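Long-range contacts in aminoacyl-histidine dipeptidase (Vibrio alginolyticus, PDB 3MRU), which probably hydrolyses dipeptides, including Xaa-His dipeptides such as carnosine, as a zinc-dependent peptidase of the M20C family: residues A[192-197]-A[390-395]; A[197-202]-A[315-320]; A[250-255]-A[355-360]; A[350-355]-A[362-367]. All blocks are in the same frame, centred on the assembly; numbering follows the deposited sequence.

Contact 1: A[192-197]-A[390-395]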
loop_
_atom_site.group_PDB
_atom_site.type_symbol
_atom_site.label_atom_id
_atom_site.label_comp_id
_atom_site.label_asym_id
_atom_site.label_seq_id
_atom_site.Cartn_x
_atom_site.Cartn_y
_atom_site.Cartn_z
ATOM N N MET A 192 19.380 -4.375 -8.057
ATOM C CA MET A 192 20.402 -4.968 -8.879
ATOM C C MET A 192 21.477 -3.946 -9.183
ATOM O O MET A 192 21.203 -2.902 -9.776
ATOM C CB MET A 192 19.799 -5.482 -10.161
ATOM C CG MET A 192 20.635 -6.537 -10.791
ATOM S SD MET A 192 19.844 -7.151 -12.264
ATOM C CE MET A 192 18.629 -8.301 -11.621
ATOM N N THR A 193 22.706 -4.252 -8.781
ATOM C CA THR A 193 23.783 -3.289 -8.857
ATOM C C THR A 193 24.878 -3.837 -9.723
ATOM O O THR A 193 25.148 -5.040 -9.711
ATOM C CB THR A 193 24.374 -2.970 -7.466
ATOM O OG1 THR A 193 23.532 -3.508 -6.432
ATOM C CG2 THR A 193 24.537 -1.451 -7.295
ATOM N N PHE A 194 25.509 -2.933 -10.463
ATOM C CA PHE A 194 26.538 -3.282 -11.446
ATOM C C PHE A 194 27.851 -2.585 -11.125
ATOM O O PHE A 194 27.874 -1.381 -10.833
ATOM C CB PHE A 194 26.085 -2.912 -12.870
ATOM C CG PHE A 194 24.944 -3.747 -13.368
ATOM C CD1 PHE A 194 23.627 -3.416 -13.042
ATOM C CD2 PHE A 194 25.183 -4.869 -14.138
ATOM C CE1 PHE A 194 22.583 -4.188 -13.457
ATOM C CE2 PHE A 194 24.132 -5.648 -14.576
ATOM C CZ PHE A 194 22.834 -5.314 -14.227
ATOM N N ASP A 195 28.946 -3.335 -11.164
ATOM C CA ASP A 195 30.225 -2.711 -10.904
ATOM C C ASP A 195 30.969 -2.403 -12.197
ATOM O O ASP A 195 31.744 -3.234 -12.713
ATOM C CB ASP A 195 31.035 -3.509 -9.888
ATOM C CG ASP A 195 30.777 -3.046 -8.459
ATOM O OD1 ASP A 195 30.754 -1.806 -8.218
ATOM O OD2 ASP A 195 30.589 -3.916 -7.578
ATOM N N ILE A 196 30.722 -1.190 -12.699
ATOM C CA ILE A 196 31.199 -0.778 -14.017
ATOM C C ILE A 196 32.434 0.097 -14.004
ATOM O O ILE A 196 32.657 0.895 -13.076
ATOM C CB ILE A 196 30.109 -0.073 -14.888
ATOM C CG1 ILE A 196 29.725 1.298 -14.328
ATOM C CG2 ILE A 196 28.882 -0.956 -15.034
ATOM C CD1 ILE A 196 28.975 2.208 -15.301
ATOM N N THR A 197 33.215 -0.087 -15.072
ATOM C CA THR A 197 34.394 0.727 -15.393
ATOM C C THR A 197 34.214 1.432 -16.754
ATOM O O THR A 197 33.453 0.966 -17.618
ATOM C CB THR A 197 35.672 -0.129 -15.409
ATOM O OG1 THR A 197 35.517 -1.189 -16.365
ATOM C CG2 THR A 197 35.926 -0.710 -14.023
ATOM N N ALA A 390 24.323 -11.991 -15.256
ATOM C CA ALA A 390 24.831 -10.691 -15.684
ATOM C C ALA A 390 26.102 -10.279 -14.961
ATOM O O ALA A 390 26.716 -9.253 -15.307
ATOM C CB ALA A 390 23.756 -9.611 -15.492
ATOM N N GLY A 391 26.479 -11.062 -13.948
ATOM C CA GLY A 391 27.600 -10.724 -13.075
ATOM C C GLY A 391 27.319 -9.527 -12.175
ATOM O O GLY A 391 28.246 -8.812 -11.784
ATOM N N ALA A 392 26.044 -9.311 -11.845
ATOM C CA ALA A 392 25.621 -8.192 -11.007
ATOM C C ALA A 392 25.159 -8.701 -9.649
ATOM O O ALA A 392 25.036 -9.909 -9.444
ATOM C CB ALA A 392 24.514 -7.451 -11.686
ATOM N N GLN A 393 24.887 -7.784 -8.726
ATOM C CA GLN A 393 24.443 -8.168 -7.390
ATOM C C GLN A 393 23.029 -7.673 -7.098
ATOM O O GLN A 393 22.689 -6.551 -7.447
ATOM C CB GLN A 393 25.428 -7.609 -6.371
ATOM C CG GLN A 393 25.374 -8.247 -4.981
ATOM C CD GLN A 393 26.217 -7.447 -3.958
ATOM O OE1 GLN A 393 27.463 -7.547 -3.937
ATOM N NE2 GLN A 393 25.536 -6.636 -3.114
ATOM N N ILE A 394 22.202 -8.513 -6.482
ATOM C CA ILE A 394 20.934 -8.040 -5.920
ATOM C C ILE A 394 20.816 -8.304 -4.445
ATOM O O ILE A 394 21.198 -9.365 -3.975
ATOM C CB ILE A 394 19.679 -8.662 -6.545
ATOM C CG1 ILE A 394 19.758 -10.186 -6.585
ATOM C CG2 ILE A 394 19.398 -8.101 -7.915
ATOM C CD1 ILE A 394 18.422 -10.900 -6.794
ATOM N N GLU A 395 20.265 -7.326 -3.735
ATOM C CA GLU A 395 19.968 -7.436 -2.322
ATOM C C GLU A 395 18.485 -7.218 -2.168
ATOM O O GLU A 395 17.895 -6.353 -2.827
ATOM C CB GLU A 395 20.651 -6.349 -1.491
ATOM C CG GLU A 395 22.123 -6.078 -1.704
ATOM C CD GLU A 395 22.624 -4.925 -0.806
ATOM O OE1 GLU A 395 21.894 -3.897 -0.647
ATOM O OE2 GLU A 395 23.752 -5.052 -0.252
#
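Thr193 and Gln393 form the hydrogen-bonded pair that joins two antiparallel strands of a mixed sheet. Thr193 N donates to Gln393 O at 2.7 Å, and Gln393 N returns a bond to Thr193 O at 2.9 Å with an N-H...O angle of 170°. Both donors lie in the plane of the carbonyl they address. Gln393 O also takes a weak bond from Thr193 OG1 and a CA-H...O contact from Met192 CA, so three groups converge on one oxygen.

Apolar contacts fall to either side. Ala392 CB sits over one face of the Phe194 ring, displaced toward the rim, in a CH-pi contact 3.7 Å from the ring centroid. Ala390 CB approaches the edge of the same ring, 4.1 Å from Phe194 CE2. At the other end, in the non-hydrogen-bonded pair, Ile394 CG2 packs 3.5 Å from Met192 CB. With CG1 placed between backbone N and carbonyl carbon (chi1 51°), Ile394 directs CG2 at Met192.

A Schellman motif at Gly391 ends the preceding helix, and Ala390 O bonds to Arg323. The Thr193-Gln393 pair thus spends its backbone polarity within the sheet, while Met192, Phe194 and Ile394 lie against helices 318-330 and 373-389, away from the two-zinc site.

Contact 2: A[197-202]-A[315-320]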
loop_
_atom_site.group_PDB
_atom_site.type_symbol
_atom_site.label_atom_id
_atom_site.label_comp_id
_atom_site.label_asym_id
_atom_site.label_seq_id
_atom_site.Cartn_x
_atom_site.Cartn_y
_atom_site.Cartn_z
ATOM N N THR A 197 33.215 -0.087 -15.072
ATOM C CA THR A 197 34.394 0.727 -15.393
ATOM C C THR A 197 34.214 1.432 -16.754
ATOM O O THR A 197 33.453 0.966 -17.618
ATOM C CB THR A 197 35.672 -0.129 -15.409
ATOM O OG1 THR A 197 35.517 -1.189 -16.365
ATOM C CG2 THR A 197 35.926 -0.710 -14.023
ATOM N N ARG A 198 34.921 2.543 -16.941
ATOM C CA ARG A 198 34.690 3.394 -18.091
ATOM C C ARG A 198 35.892 3.638 -18.979
ATOM O O ARG A 198 36.999 3.875 -18.497
ATOM C CB ARG A 198 34.145 4.723 -17.627
ATOM C CG ARG A 198 32.727 4.627 -17.210
ATOM C CD ARG A 198 32.295 5.921 -16.663
ATOM N NE ARG A 198 30.912 6.160 -17.029
ATOM C CZ ARG A 198 29.884 5.973 -16.217
ATOM N NH1 ARG A 198 28.663 6.232 -16.654
ATOM N NH2 ARG A 198 30.082 5.536 -14.975
ATOM N N ASP A 199 35.649 3.582 -20.287
ATOM C CA ASP A 199 36.640 3.918 -21.306
ATOM C C ASP A 199 36.193 5.160 -22.042
ATOM O O ASP A 199 34.995 5.352 -22.267
ATOM C CB ASP A 199 36.832 2.749 -22.259
ATOM C CG ASP A 199 37.388 1.525 -21.554
ATOM O OD1 ASP A 199 37.477 0.462 -22.208
ATOM O OD2 ASP A 199 37.743 1.616 -20.345
ATOM N N ALA A 200 37.156 6.008 -22.394
ATOM C CA ALA A 200 36.865 7.315 -22.992
ATOM C C ALA A 200 36.214 7.227 -24.372
ATOM O O ALA A 200 36.445 6.288 -25.151
ATOM C CB ALA A 200 38.120 8.195 -23.040
ATOM N N ILE A 201 35.385 8.233 -24.625
ATOM C CA ILE A 201 34.662 8.477 -25.865
ATOM C C ILE A 201 35.581 8.472 -27.090
ATOM O O ILE A 201 36.464 9.323 -27.192
ATOM C CB ILE A 201 33.999 9.875 -25.784
ATOM C CG1 ILE A 201 33.842 10.328 -24.312
ATOM C CG2 ILE A 201 32.695 9.914 -26.583
ATOM C CD1 ILE A 201 32.966 9.391 -23.440
ATOM N N PRO A 202 35.372 7.539 -28.039
ATOM C CA PRO A 202 36.298 7.529 -29.187
ATOM C C PRO A 202 36.103 8.721 -30.158
ATOM O O PRO A 202 35.035 9.357 -30.175
ATOM C CB PRO A 202 36.037 6.168 -29.859
ATOM C CG PRO A 202 34.652 5.775 -29.420
ATOM C CD PRO A 202 34.335 6.490 -28.130
ATOM N N VAL A 315 32.659 6.683 -21.323
ATOM C CA VAL A 315 31.609 5.739 -21.686
ATOM C C VAL A 315 31.779 4.412 -20.907
ATOM O O VAL A 315 32.887 4.082 -20.494
ATOM C CB VAL A 315 31.627 5.524 -23.221
ATOM C CG1 VAL A 315 31.041 4.193 -23.598
ATOM C CG2 VAL A 315 30.877 6.651 -23.906
ATOM N N PHE A 316 30.680 3.683 -20.685
ATOM C CA PHE A 316 30.725 2.318 -20.159
ATOM C C PHE A 316 31.664 1.492 -20.981
ATOM O O PHE A 316 31.604 1.544 -22.207
ATOM C CB PHE A 316 29.381 1.642 -20.360
ATOM C CG PHE A 316 28.368 1.962 -19.328
ATOM C CD1 PHE A 316 28.082 3.279 -18.987
ATOM C CD2 PHE A 316 27.656 0.943 -18.731
ATOM C CE1 PHE A 316 27.118 3.567 -18.052
ATOM C CE2 PHE A 316 26.693 1.228 -17.799
ATOM C CZ PHE A 316 26.418 2.543 -17.460
ATOM N N ALA A 317 32.489 0.686 -20.332
ATOM C CA ALA A 317 33.193 -0.355 -21.060
ATOM C C ALA A 317 32.174 -1.170 -21.855
ATOM O O ALA A 317 30.988 -1.179 -21.527
ATOM C CB ALA A 317 33.951 -1.244 -20.107
ATOM N N ILE A 318 32.632 -1.853 -22.899
ATOM C CA ILE A 318 31.723 -2.652 -23.731
ATOM C C ILE A 318 31.022 -3.752 -22.932
ATOM O O ILE A 318 29.781 -3.808 -22.914
ATOM C CB ILE A 318 32.403 -3.223 -25.042
ATOM C CG1 ILE A 318 31.374 -3.334 -26.173
ATOM C CG2 ILE A 318 33.125 -4.564 -24.809
ATOM C CD1 ILE A 318 29.880 -3.231 -25.843
ATOM N N ALA A 319 31.822 -4.585 -22.253
ATOM C CA ALA A 319 31.329 -5.757 -21.530
ATOM C C ALA A 319 30.343 -5.371 -20.443
ATOM O O ALA A 319 29.441 -6.143 -20.127
ATOM C CB ALA A 319 32.480 -6.557 -20.942
ATOM N N ASP A 320 30.510 -4.177 -19.882
ATOM C CA ASP A 320 29.563 -3.647 -18.899
ATOM C C ASP A 320 28.276 -3.141 -19.554
ATOM O O ASP A 320 27.173 -3.386 -19.057
ATOM C CB ASP A 320 30.213 -2.534 -18.065
ATOM C CG ASP A 320 31.275 -3.059 -17.088
ATOM O OD1 ASP A 320 31.175 -4.249 -16.664
ATOM O OD2 ASP A 320 32.198 -2.265 -16.744
#
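Arg198 passes its side chain across the short partner strand, over the Val315 carbonyl to the ring of Phe316. CB and CG both come close to that carbonyl oxygen, CG at 3.3 Å from Val315 O. With CG anti to its own carbonyl carbon (chi1 -75°) and a bend at chi3, the chain swings its guanidinium toward Phe316. NE bonds to Gln314 O, its strongest polar partner. At the tip, NH1 comes obliquely to the ring, 3.4 Å from Phe316 CE1, with the two planes 76° apart, and NH2 bonds to Glu358 O.

The backbones form a short antiparallel ladder at the far end of strand 181-199: Asp199 N donates to Val315 O at 2.8 Å, nearly in line with the C=O bond, and the return bond from Val315 N to Asp199 O is weak. Ala317, the N-cap residue of helix 318-330, gives its N-H to Thr197 O at 2.9 Å. Farther on, Asp320 OD2 receives Thr197 N at 2.9 Å in a nearly straight bond of 169°, while its OD1 forms a salt bridge with Arg323. Beyond the ladder, Ile201 crosses Val315 at about a right angle, CD1 3.5 Å from Val315 CG2.

Contact 3: A[250-255]-A[355-360]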
loop_
_atom_site.group_PDB
_atom_site.type_symbol
_atom_site.label_atom_id
_atom_site.label_comp_id
_atom_site.label_asym_id
_atom_site.label_seq_id
_atom_site.Cartn_x
_atom_site.Cartn_y
_atom_site.Cartn_z
ATOM N N LEU A 250 27.450 3.970 -24.254
ATOM C CA LEU A 250 26.553 4.417 -23.211
ATOM C C LEU A 250 27.250 5.196 -22.113
ATOM O O LEU A 250 28.227 4.731 -21.520
ATOM C CB LEU A 250 25.894 3.188 -22.605
ATOM C CG LEU A 250 24.996 3.222 -21.383
ATOM C CD1 LEU A 250 23.643 3.772 -21.742
ATOM C CD2 LEU A 250 24.867 1.802 -20.895
ATOM N N VAL A 251 26.763 6.398 -21.850
ATOM C CA VAL A 251 27.294 7.170 -20.728
ATOM C C VAL A 251 26.393 7.243 -19.484
ATOM O O VAL A 251 26.835 7.027 -18.363
ATOM C CB VAL A 251 27.826 8.610 -21.180
ATOM C CG1 VAL A 251 27.212 9.074 -22.493
ATOM C CG2 VAL A 251 27.650 9.662 -20.089
ATOM N N GLU A 252 25.113 7.497 -19.719
ATOM C CA GLU A 252 24.174 7.833 -18.664
ATOM C C GLU A 252 22.814 7.117 -18.876
ATOM O O GLU A 252 22.343 6.994 -20.008
ATOM C CB GLU A 252 23.994 9.362 -18.615
ATOM C CG GLU A 252 23.021 9.900 -17.581
ATOM C CD GLU A 252 23.618 9.969 -16.199
ATOM O OE1 GLU A 252 23.258 10.911 -15.450
ATOM O OE2 GLU A 252 24.443 9.087 -15.863
ATOM N N PHE A 253 22.204 6.663 -17.780
ATOM C CA PHE A 253 20.888 6.022 -17.782
ATOM C C PHE A 253 20.182 6.399 -16.462
ATOM O O PHE A 253 20.544 5.922 -15.382
ATOM C CB PHE A 253 21.038 4.486 -17.912
ATOM C CG PHE A 253 19.815 3.763 -18.483
ATOM C CD1 PHE A 253 19.986 2.682 -19.346
ATOM C CD2 PHE A 253 18.512 4.143 -18.151
ATOM C CE1 PHE A 253 18.887 2.002 -19.873
ATOM C CE2 PHE A 253 17.415 3.472 -18.678
ATOM C CZ PHE A 253 17.607 2.401 -19.540
ATOM N N ARG A 254 19.178 7.255 -16.552
ATOM C CA ARG A 254 18.459 7.698 -15.382
ATOM C C ARG A 254 16.980 7.574 -15.686
ATOM O O ARG A 254 16.505 8.105 -16.698
ATOM C CB ARG A 254 18.821 9.159 -15.086
ATOM C CG ARG A 254 18.182 9.797 -13.832
ATOM C CD ARG A 254 18.864 9.335 -12.541
ATOM N NE ARG A 254 20.182 8.731 -12.813
ATOM C CZ ARG A 254 21.332 9.406 -12.908
ATOM N NH1 ARG A 254 22.455 8.744 -13.171
ATOM N NH2 ARG A 254 21.371 10.734 -12.745
ATOM N N GLY A 255 16.237 6.895 -14.822
ATOM C CA GLY A 255 14.812 6.768 -15.055
ATOM C C GLY A 255 14.027 6.633 -13.791
ATOM O O GLY A 255 14.546 6.162 -12.784
ATOM N N ILE A 355 16.195 3.712 -12.108
ATOM C CA ILE A 355 17.546 3.410 -12.540
ATOM C C ILE A 355 18.383 4.664 -12.438
ATOM O O ILE A 355 17.950 5.739 -12.856
ATOM C CB ILE A 355 17.586 2.810 -13.956
ATOM C CG1 ILE A 355 16.783 1.507 -13.975
ATOM C CG2 ILE A 355 19.046 2.599 -14.412
ATOM C CD1 ILE A 355 16.472 0.966 -15.366
ATOM N N THR A 356 19.567 4.508 -11.843
ATOM C CA THR A 356 20.518 5.605 -11.610
ATOM C C THR A 356 21.969 5.116 -11.817
ATOM O O THR A 356 22.443 4.168 -11.160
ATOM C CB THR A 356 20.414 6.192 -10.182
ATOM O OG1 THR A 356 20.889 5.216 -9.239
ATOM C CG2 THR A 356 18.976 6.597 -9.822
ATOM N N THR A 357 22.649 5.785 -12.743
ATOM C CA THR A 357 24.035 5.540 -13.082
ATOM C C THR A 357 24.849 6.512 -12.266
ATOM O O THR A 357 24.342 7.558 -11.884
ATOM C CB THR A 357 24.250 5.845 -14.575
ATOM O OG1 THR A 357 23.472 4.923 -15.349
ATOM C CG2 THR A 357 25.723 5.747 -14.976
ATOM N N GLU A 358 26.097 6.170 -11.980
ATOM C CA GLU A 358 27.061 7.132 -11.440
ATOM C C GLU A 358 28.406 6.663 -11.976
ATOM O O GLU A 358 28.424 5.741 -12.798
ATOM C CB GLU A 358 27.041 7.127 -9.907
ATOM C CG GLU A 358 27.050 5.710 -9.323
ATOM C CD GLU A 358 27.617 5.670 -7.911
ATOM O OE1 GLU A 358 26.847 5.327 -6.968
ATOM O OE2 GLU A 358 28.833 5.969 -7.749
ATOM N N GLU A 359 29.526 7.269 -11.563
ATOM C CA GLU A 359 30.813 6.704 -11.990
ATOM C C GLU A 359 31.081 5.396 -11.251
ATOM O O GLU A 359 31.136 5.371 -10.010
ATOM C CB GLU A 359 32.000 7.678 -11.888
ATOM C CG GLU A 359 33.158 7.249 -12.856
ATOM C CD GLU A 359 34.587 7.729 -12.471
ATOM O OE1 GLU A 359 34.762 8.916 -12.072
ATOM O OE2 GLU A 359 35.543 6.910 -12.583
ATOM N N ASN A 360 31.201 4.312 -12.022
ATOM C CA ASN A 360 31.527 2.961 -11.490
ATOM C C ASN A 360 30.383 2.111 -10.935
ATOM O O ASN A 360 30.615 0.979 -10.510
ATOM C CB ASN A 360 32.665 3.019 -10.464
ATOM C CG ASN A 360 33.945 3.587 -11.051
ATOM O OD1 ASN A 360 34.581 2.957 -11.909
ATOM N ND2 ASN A 360 34.325 4.789 -10.600
#
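The Phe253 ring meets Ile355 obliquely, its CD2 4.1 Å from Ile355 CG2, while the ring of Phe324 from helix 318-330 stands nearly perpendicular to it. The second flat group, the Arg254 guanidinium, has Ile355 O at its edge, in plane, and lies obliquely against Thr356 and Thr357. Bends at chi2 and chi3 fold the chain back along the partner strand until NE is 3.4 Å from Thr356 CA. NH1 is close to Thr357 O, but the angle is poor for a hydrogen bond; its salt bridge goes instead to Glu252 OE1 of its own strand, at 3.2 Å.

Two regular bonds pair these antiparallel strands of the mixed sheet: Gly255 N to Ile355 O at 2.9 Å, and Ile355 N to Gly255 O at 3.0 Å. Farther along, Thr357 N makes only a long, bent bond to Phe253 O, and Thr357 OG1 donates to the same oxygen at 3.1 Å. In its other pairing, with strand 266-273, strand 249-255 carries a classic beta bulge, Val251 and Glu252 both facing Thr269.

A threonine hydroxyl therefore stands in where main-chain pairing fades, and the Arg254-Glu252 ion pair probably helps keep the arginine folded along the partner strand 355-358.

Contact 4: A[350-355]-A[362-367]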
loop_
_atom_site.group_PDB
_atom_site.type_symbol
_atom_site.label_atom_id
_atom_site.label_comp_id
_atom_site.label_asym_id
_atom_site.label_seq_id
_atom_site.Cartn_x
_atom_site.Cartn_y
_atom_site.Cartn_z
ATOM N N LEU A 350 5.804 -6.988 -10.555
ATOM C CA LEU A 350 6.973 -6.231 -10.189
ATOM C C LEU A 350 7.149 -5.011 -11.093
ATOM O O LEU A 350 6.683 -4.977 -12.233
ATOM C CB LEU A 350 8.229 -7.106 -10.199
ATOM C CG LEU A 350 9.114 -7.257 -11.428
ATOM C CD1 LEU A 350 10.500 -7.608 -10.976
ATOM C CD2 LEU A 350 8.543 -8.340 -12.275
ATOM N N ASN A 351 7.827 -4.008 -10.564
ATOM C CA ASN A 351 7.988 -2.770 -11.262
ATOM C C ASN A 351 9.454 -2.421 -11.199
ATOM O O ASN A 351 9.969 -2.220 -10.114
ATOM C CB ASN A 351 7.142 -1.698 -10.575
ATOM C CG ASN A 351 7.374 -0.286 -11.128
ATOM O OD1 ASN A 351 6.925 0.687 -10.536
ATOM N ND2 ASN A 351 8.071 -0.171 -12.257
ATOM N N VAL A 352 10.130 -2.400 -12.347
ATOM C CA VAL A 352 11.468 -1.833 -12.432
ATOM C C VAL A 352 11.276 -0.318 -12.477
ATOM O O VAL A 352 11.122 0.290 -13.559
ATOM C CB VAL A 352 12.245 -2.342 -13.670
ATOM C CG1 VAL A 352 13.471 -1.477 -13.920
ATOM C CG2 VAL A 352 12.635 -3.802 -13.476
ATOM N N GLY A 353 11.280 0.270 -11.279
ATOM C CA GLY A 353 10.884 1.660 -11.061
ATOM C C GLY A 353 11.961 2.742 -11.127
ATOM O O GLY A 353 11.662 3.874 -11.510
ATOM N N VAL A 354 13.199 2.419 -10.741
ATOM C CA VAL A 354 14.267 3.437 -10.654
ATOM C C VAL A 354 15.606 2.938 -11.210
ATOM O O VAL A 354 16.104 1.872 -10.825
ATOM C CB VAL A 354 14.503 3.954 -9.190
ATOM C CG1 VAL A 354 15.320 5.209 -9.208
ATOM C CG2 VAL A 354 13.211 4.220 -8.482
ATOM N N ILE A 355 16.195 3.712 -12.108
ATOM C CA ILE A 355 17.546 3.410 -12.540
ATOM C C ILE A 355 18.383 4.664 -12.438
ATOM O O ILE A 355 17.950 5.739 -12.856
ATOM C CB ILE A 355 17.586 2.810 -13.956
ATOM C CG1 ILE A 355 16.783 1.507 -13.975
ATOM C CG2 ILE A 355 19.046 2.599 -14.412
ATOM C CD1 ILE A 355 16.472 0.966 -15.366
ATOM N N VAL A 362 26.077 1.271 -11.651
ATOM C CA VAL A 362 24.720 1.350 -12.169
ATOM C C VAL A 362 23.853 0.531 -11.247
ATOM O O VAL A 362 24.179 -0.610 -10.919
ATOM C CB VAL A 362 24.606 0.747 -13.557
ATOM C CG1 VAL A 362 23.279 1.113 -14.178
ATOM C CG2 VAL A 362 25.718 1.249 -14.415
ATOM N N THR A 363 22.742 1.121 -10.838
ATOM C CA THR A 363 21.885 0.495 -9.857
ATOM C C THR A 363 20.426 0.524 -10.293
ATOM O O THR A 363 19.859 1.581 -10.590
ATOM C CB THR A 363 22.118 1.097 -8.445
ATOM O OG1 THR A 363 20.933 0.951 -7.646
ATOM C CG2 THR A 363 22.579 2.594 -8.529
ATOM N N VAL A 364 19.843 -0.669 -10.339
ATOM C CA VAL A 364 18.504 -0.886 -10.844
ATOM C C VAL A 364 17.631 -1.268 -9.669
ATOM O O VAL A 364 17.860 -2.288 -9.047
ATOM C CB VAL A 364 18.483 -2.023 -11.920
ATOM C CG1 VAL A 364 17.104 -2.154 -12.561
ATOM C CG2 VAL A 364 19.557 -1.791 -13.011
ATOM N N LEU A 365 16.636 -0.445 -9.357
ATOM C CA LEU A 365 15.753 -0.683 -8.213
ATOM C C LEU A 365 14.339 -1.030 -8.622
ATOM O O LEU A 365 13.749 -0.380 -9.504
ATOM C CB LEU A 365 15.676 0.562 -7.337
ATOM C CG LEU A 365 16.561 0.759 -6.118
ATOM C CD1 LEU A 365 18.032 0.586 -6.442
ATOM C CD2 LEU A 365 16.279 2.145 -5.583
ATOM N N CYS A 366 13.785 -2.017 -7.927
ATOM C CA CYS A 366 12.483 -2.559 -8.259
ATOM C C CYS A 366 11.750 -3.146 -7.055
ATOM O O CYS A 366 12.336 -3.379 -5.994
ATOM C CB CYS A 366 12.614 -3.605 -9.377
ATOM S SG CYS A 366 13.269 -5.186 -8.808
ATOM N N LEU A 367 10.457 -3.389 -7.230
ATOM C CA LEU A 367 9.619 -3.761 -6.109
ATOM C C LEU A 367 8.616 -4.840 -6.498
ATOM O O LEU A 367 7.710 -4.606 -7.297
ATOM C CB LEU A 367 8.915 -2.521 -5.542
ATOM C CG LEU A 367 7.812 -2.706 -4.497
ATOM C CD1 LEU A 367 8.356 -3.312 -3.232
ATOM C CD2 LEU A 367 7.179 -1.383 -4.182
#
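Val352, Val364 and Cys366 form the close-packed face of this beta hairpin, where strand 346-358 turns back into strand 361-370. Val364 CG1 lies 3.9 Å from Val352 CG1 and equally far from Ile355 CG1. The branch is placed there by a chi1 of -174°, which sets CG1 anti to the backbone N. Ile355 and Val364 form a non-hydrogen-bonded pair on this face, and their side chains accordingly lie side by side, pointing the same way. Val352 CG2 touches Cys366 CB at 4.1 Å, and the row ends with Leu350 CD1 at 4.3 Å from Cys366 SG.

The opposite face, with Asn351, Val354, Leu365 and Leu367, is more loosely joined. Across its hydrogen-bonded pair, Val354 and Leu365 meet through CB atoms 4.0 Å apart, and both residues remain partly exposed.

The backbone follows a similar contrast along the strands. Leu365 N donates to Val354 O at 2.8 Å in an almost straight bond, and Val354 N answers to Leu365 O at 3.1 Å. A classic beta bulge comes next: Gly353 and Val354 both face Leu365, whose oxygen also takes a weak bond from Gly353 N. Past it, Leu367 N bonds to Asn351 O at 3.1 Å, but the return bond from Asn351 N is weak.

The close-packed face rests on helices, with Leu350 and Cys366 against Leu383 of helix 373-389 and Val364 against Phe324 of helix 318-330. On the looser face Asn351 and Leu365 touch loops, while strand 361-370 pairs at its other edge with strand 181-199.

In the fold
From the N terminus, strand 181-199 opens contacts 1 and 2, which share Thr197. Contact 2 closes first, at 315-320, where helix 318-330 begins. Contact 3 opens inside that loop at 250-255 and closes only at 355-360, so the two cross. Contact 4 opens at 350-355 and closes a short hairpin at 362-367; it crosses contact 3, with which it shares Ile355. Contact 1, completed at 390-395, encloses all three. All belong to one sheet: strand 249-255 pairs with 346-358, that with 361-370, and 181-199 with both 393-400 and 315-316. The pairing of 361-370 with 181-199 connects contacts 1 and 4, in a region apart from the two-zinc site.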